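Long-range contact in 4-hydroxy-tetrahydrodipicolinate synthase (Methylacidiphilum fumariolicum SolV, PDB 6T3T), which probably catalyses the condensation of pyruvate with aspartate-beta-semialdehyde to 4-hydroxy-tetrahydrodipicolinate, a step in lysine biosynthesis: residues Y53-A64 against H87-V97. Sequence-based numbering, arbitrary orientation.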
loop_
_atom_site.group_PDB
_atom_site.type_symbol
_atom_site.label_atom_id
_atom_site.label_comp_id
_atom_site.label_asym_id
_atom_site.label_seq_id
_atom_site.Cartn_x
_atom_site.Cartn_y
_atom_site.Cartn_z
ATOM N N TYR A 53 -19.358 -23.688 17.272
ATOM C CA TYR A 53 -19.175 -23.146 18.621
ATOM C C TYR A 53 -18.723 -24.234 19.596
ATOM O O TYR A 53 -17.790 -24.058 20.391
ATOM C CB TYR A 53 -20.490 -22.498 19.091
ATOM C CG TYR A 53 -20.451 -22.039 20.534
ATOM C CD1 TYR A 53 -19.991 -20.782 20.862
ATOM C CD2 TYR A 53 -20.842 -22.888 21.567
ATOM C CE1 TYR A 53 -19.917 -20.374 22.177
ATOM C CE2 TYR A 53 -20.773 -22.494 22.882
ATOM C CZ TYR A 53 -20.311 -21.231 23.180
ATOM O OH TYR A 53 -20.242 -20.813 24.487
ATOM N N GLU A 54 -19.411 -25.358 19.568
ATOM C CA GLU A 54 -19.121 -26.503 20.432
ATOM C C GLU A 54 -17.805 -27.188 20.080
ATOM O O GLU A 54 -17.110 -27.671 20.976
ATOM C CB GLU A 54 -20.416 -27.280 20.447
ATOM C CG GLU A 54 -21.104 -25.932 20.809
ATOM C CD GLU A 54 -22.508 -25.574 20.437
ATOM O OE1 GLU A 54 -22.653 -25.586 19.166
ATOM O OE2 GLU A 54 -23.314 -25.092 21.304
ATOM N N GLU A 55 -17.416 -27.201 18.807
ATOM C CA GLU A 55 -16.053 -27.608 18.515
ATOM C C GLU A 55 -15.055 -26.615 19.117
ATOM O O GLU A 55 -14.041 -27.026 19.679
ATOM C CB GLU A 55 -15.843 -27.735 17.011
ATOM C CG GLU A 55 -16.267 -29.072 16.482
ATOM C CD GLU A 55 -16.276 -29.109 14.985
ATOM O OE1 GLU A 55 -16.598 -28.082 14.366
ATOM O OE2 GLU A 55 -15.939 -30.162 14.421
ATOM N N HIS A 56 -15.337 -25.306 19.024
ATOM C CA HIS A 56 -14.483 -24.279 19.632
ATOM C C HIS A 56 -14.311 -24.520 21.131
ATOM O O HIS A 56 -13.200 -24.462 21.668
ATOM C CB HIS A 56 -15.086 -22.891 19.399
ATOM C CG HIS A 56 -14.132 -21.755 19.622
ATOM N ND1 HIS A 56 -13.825 -20.837 18.635
ATOM C CD2 HIS A 56 -13.428 -21.375 20.717
ATOM C CE1 HIS A 56 -12.977 -19.942 19.117
ATOM N NE2 HIS A 56 -12.719 -20.248 20.377
ATOM N N ILE A 57 -15.418 -24.784 21.819
ATOM C CA ILE A 57 -15.368 -25.032 23.251
ATOM C C ILE A 57 -14.625 -26.326 23.533
ATOM O O ILE A 57 -13.802 -26.389 24.449
ATOM C CB ILE A 57 -16.797 -25.063 23.834
ATOM C CG1 ILE A 57 -17.502 -23.732 23.576
ATOM C CG2 ILE A 57 -16.760 -25.357 25.323
ATOM C CD1 ILE A 57 -16.661 -22.541 23.905
ATOM N N GLU A 58 -14.866 -27.363 22.725
ATOM C CA GLU A 58 -14.258 -28.672 22.973
ATOM C C GLU A 58 -12.742 -28.672 22.774
ATOM O O GLU A 58 -12.020 -29.348 23.516
ATOM C CB GLU A 58 -14.894 -29.732 22.078
ATOM C CG GLU A 58 -14.482 -31.149 22.442
ATOM C CD GLU A 58 -14.931 -31.554 23.854
ATOM O OE1 GLU A 58 -15.898 -30.955 24.390
ATOM O OE2 GLU A 58 -14.318 -32.480 24.425
ATOM N N LEU A 59 -12.238 -27.961 21.769
ATOM C CA LEU A 59 -10.789 -27.916 21.578
ATOM C C LEU A 59 -10.115 -27.243 22.760
ATOM O O LEU A 59 -9.074 -27.716 23.246
ATOM C CB LEU A 59 -10.444 -27.174 20.283
ATOM C CG LEU A 59 -10.295 -28.012 19.007
ATOM C CD1 LEU A 59 -10.594 -27.167 17.784
ATOM C CD2 LEU A 59 -8.889 -28.646 18.889
ATOM N N VAL A 60 -10.740 -26.187 23.296
ATOM C CA VAL A 60 -10.152 -25.525 24.451
ATOM C C VAL A 60 -10.204 -26.433 25.671
ATOM O O VAL A 60 -9.232 -26.533 26.432
ATOM C CB VAL A 60 -10.852 -24.187 24.715
ATOM C CG1 VAL A 60 -10.310 -23.546 26.024
ATOM C CG2 VAL A 60 -10.638 -23.299 23.532
ATOM N N ARG A 61 -11.311 -27.148 25.845
ATOM C CA ARG A 61 -11.436 -28.055 26.979
ATOM C C ARG A 61 -10.441 -29.200 26.879
ATOM O O ARG A 61 -9.807 -29.567 27.876
ATOM C CB ARG A 61 -12.864 -28.592 27.084
ATOM C CG ARG A 61 -13.171 -29.235 28.429
ATOM C CD ARG A 61 -14.663 -29.237 28.659
ATOM N NE ARG A 61 -15.340 -29.376 27.382
ATOM C CZ ARG A 61 -16.470 -28.751 27.056
ATOM N NH1 ARG A 61 -17.042 -27.904 27.914
ATOM N NH2 ARG A 61 -16.997 -28.955 25.852
ATOM N N LEU A 62 -10.326 -29.806 25.691
ATOM C CA LEU A 62 -9.386 -30.908 25.508
ATOM C C LEU A 62 -7.964 -30.470 25.788
ATOM O O LEU A 62 -7.199 -31.199 26.428
ATOM C CB LEU A 62 -9.464 -31.433 24.083
ATOM C CG LEU A 62 -10.640 -32.335 23.794
ATOM C CD1 LEU A 62 -10.830 -32.394 22.280
ATOM C CD2 LEU A 62 -10.389 -33.709 24.401
ATOM N N THR A 63 -7.589 -29.288 25.287
ATOM C CA THR A 63 -6.265 -28.746 25.542
ATOM C C THR A 63 -6.030 -28.590 27.042
ATOM O O THR A 63 -4.989 -29.001 27.554
ATOM C CB THR A 63 -6.086 -27.411 24.808
ATOM O OG1 THR A 63 -6.295 -27.598 23.399
ATOM C CG2 THR A 63 -4.684 -26.846 25.047
ATOM N N ALA A 64 -7.004 -28.025 27.766
ATOM C CA ALA A 64 -6.845 -27.879 29.212
ATOM C C ALA A 64 -6.741 -29.231 29.876
ATOM O O ALA A 64 -5.887 -29.436 30.742
ATOM C CB ALA A 64 -7.993 -27.077 29.830
ATOM N N HIS A 87 -18.856 -13.868 25.447
ATOM C CA HIS A 87 -19.376 -15.202 25.727
ATOM C C HIS A 87 -18.280 -16.245 25.612
ATOM O O HIS A 87 -18.101 -17.067 26.516
ATOM C CB HIS A 87 -20.539 -15.524 24.781
ATOM C CG HIS A 87 -21.123 -16.893 24.976
ATOM N ND1 HIS A 87 -21.870 -17.237 26.085
ATOM C CD2 HIS A 87 -21.065 -18.006 24.205
ATOM C CE1 HIS A 87 -22.245 -18.501 25.987
ATOM N NE2 HIS A 87 -21.767 -18.991 24.859
ATOM N N LEU A 88 -17.495 -16.185 24.528
ATOM C CA LEU A 88 -16.365 -17.098 24.348
ATOM C C LEU A 88 -15.358 -16.956 25.479
ATOM O O LEU A 88 -14.844 -17.957 25.991
ATOM C CB LEU A 88 -15.654 -16.819 23.005
ATOM C CG LEU A 88 -16.373 -17.360 21.773
ATOM C CD1 LEU A 88 -15.719 -16.869 20.453
ATOM C CD2 LEU A 88 -16.467 -18.895 21.857
ATOM N N THR A 89 -15.068 -15.727 25.895
ATOM C CA THR A 89 -14.095 -15.564 26.972
ATOM C C THR A 89 -14.619 -16.145 28.277
ATOM O O THR A 89 -13.878 -16.801 29.018
ATOM C CB THR A 89 -13.735 -14.093 27.144
ATOM O OG1 THR A 89 -13.176 -13.612 25.914
ATOM C CG2 THR A 89 -12.714 -13.926 28.276
ATOM N N LYS A 90 -15.901 -15.946 28.568
ATOM C CA LYS A 90 -16.426 -16.501 29.807
ATOM C C LYS A 90 -16.400 -18.016 29.770
ATOM O O LYS A 90 -16.086 -18.660 30.775
ATOM C CB LYS A 90 -17.828 -15.976 30.050
ATOM C CG LYS A 90 -17.803 -14.545 30.594
ATOM C CD LYS A 90 -19.126 -13.837 30.357
ATOM C CE LYS A 90 -19.191 -12.540 31.120
ATOM N NZ LYS A 90 -20.392 -12.523 32.000
ATOM N N GLU A 91 -16.681 -18.605 28.609
ATOM C CA GLU A 91 -16.610 -20.053 28.520
ATOM C C GLU A 91 -15.198 -20.556 28.766
ATOM O O GLU A 91 -15.005 -21.569 29.457
ATOM C CB GLU A 91 -17.137 -20.526 27.171
ATOM C CG GLU A 91 -18.620 -20.283 27.026
ATOM C CD GLU A 91 -19.429 -20.992 28.109
ATOM O OE1 GLU A 91 -19.136 -22.173 28.400
ATOM O OE2 GLU A 91 -20.351 -20.353 28.682
ATOM N N ALA A 92 -14.193 -19.842 28.249
ATOM C CA ALA A 92 -12.812 -20.253 28.493
ATOM C C ALA A 92 -12.466 -20.148 29.967
ATOM O O ALA A 92 -11.707 -20.970 30.499
ATOM C CB ALA A 92 -11.844 -19.400 27.665
ATOM N N GLU A 93 -12.938 -19.091 30.618
ATOM C CA GLU A 93 -12.716 -18.956 32.046
ATOM C C GLU A 93 -13.367 -20.111 32.814
ATOM O O GLU A 93 -12.743 -20.698 33.707
ATOM C CB GLU A 93 -13.240 -17.601 32.512
ATOM C CG GLU A 93 -12.931 -17.317 33.968
ATOM C CD GLU A 93 -13.396 -15.946 34.401
ATOM O OE1 GLU A 93 -13.958 -15.209 33.567
ATOM O OE2 GLU A 93 -13.195 -15.581 35.580
ATOM N N LYS A 94 -14.578 -20.513 32.428
ATOM C CA LYS A 94 -15.205 -21.644 33.121
ATOM C C LYS A 94 -14.421 -22.928 32.909
ATOM O O LYS A 94 -14.334 -23.753 33.819
ATOM C CB LYS A 94 -16.650 -21.848 32.664
ATOM C CG LYS A 94 -17.608 -20.809 33.211
ATOM C CD LYS A 94 -19.028 -20.992 32.637
ATOM C CE LYS A 94 -19.848 -19.712 32.798
ATOM N NZ LYS A 94 -21.270 -19.826 32.340
ATOM N N ILE A 95 -13.846 -23.121 31.715
ATOM C CA ILE A 95 -12.993 -24.289 31.489
ATOM C C ILE A 95 -11.734 -24.204 32.356
ATOM O O ILE A 95 -11.214 -25.233 32.822
ATOM C CB ILE A 95 -12.675 -24.435 29.981
ATOM C CG1 ILE A 95 -13.840 -25.149 29.263
ATOM C CG2 ILE A 95 -11.354 -25.164 29.757
ATOM C CD1 ILE A 95 -13.912 -24.869 27.784
ATOM N N GLY A 96 -11.216 -22.996 32.581
ATOM C CA GLY A 96 -10.102 -22.808 33.503
ATOM C C GLY A 96 -8.752 -22.567 32.859
ATOM O O GLY A 96 -7.735 -23.070 33.342
ATOM N N VAL A 97 -8.699 -21.731 31.830
ATOM C CA VAL A 97 -7.436 -21.452 31.154
ATOM C C VAL A 97 -6.664 -20.401 31.942
ATOM O O VAL A 97 -7.165 -19.837 32.919
ATOM C CB VAL A 97 -7.684 -20.990 29.705
ATOM C CG1 VAL A 97 -8.493 -22.024 28.942
ATOM C CG2 VAL A 97 -8.424 -19.637 29.695
#
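Tyr53 and His87 both place CG anti to the backbone N (chi1 174° for Tyr53), which brings the two rings together at the edge of the interface between helices 53-67 and 82-95. The rings meet rim to rim, with centroids 5.2 Å apart and planes inclined by 25°. Tyr53 OH and His87 NE2 are modelled only 2.4 Å apart, a spacing too short to be taken at face value. Leu88 runs past Tyr53 the opposite way, its CD2 3.8 Å from Tyr53 CE1. That same methyl sits over a face of the His56 imidazole in a CH-pi contact, 4.2 Å from the ring centroid, while His56 NE2 is hydrogen-bonded to Gly76 O. Ile57 lays CG1 over one face of the Tyr53 ring, toward its rim, and presents CD1 to Glu91 CB at 3.9 Å. With an alanine in place of Tyr53, the His87 ring would probably be freer to turn and a gap would open beside Leu88 CD2, leaving it His56 as its one aromatic neighbour.

Further along, Ile95 is a knob in the hole formed by Ile57, Val60, Arg61 and Ala64. Its CD1 reaches Ile57 CG2 at 3.8 Å, and its CG2 lies 3.9 Å from Ala64 CB. Arg61 contributes its CB to this hole, while its guanidinium turns to Glu58 OE1 in a salt bridge. Past the helix end at Gly96, Val97 CG1 closes on Val60 CG1 at 3.8 Å, and both side chains also touch strand 72-76.

These are consecutive outer helices of the TIM barrel, joined by that strand and running the same way at 29°. Their union is chiefly apolar, aliphatic towards the C-terminal ends and aromatic at the other, so it rests on close-fitting shape more than on charge pairing.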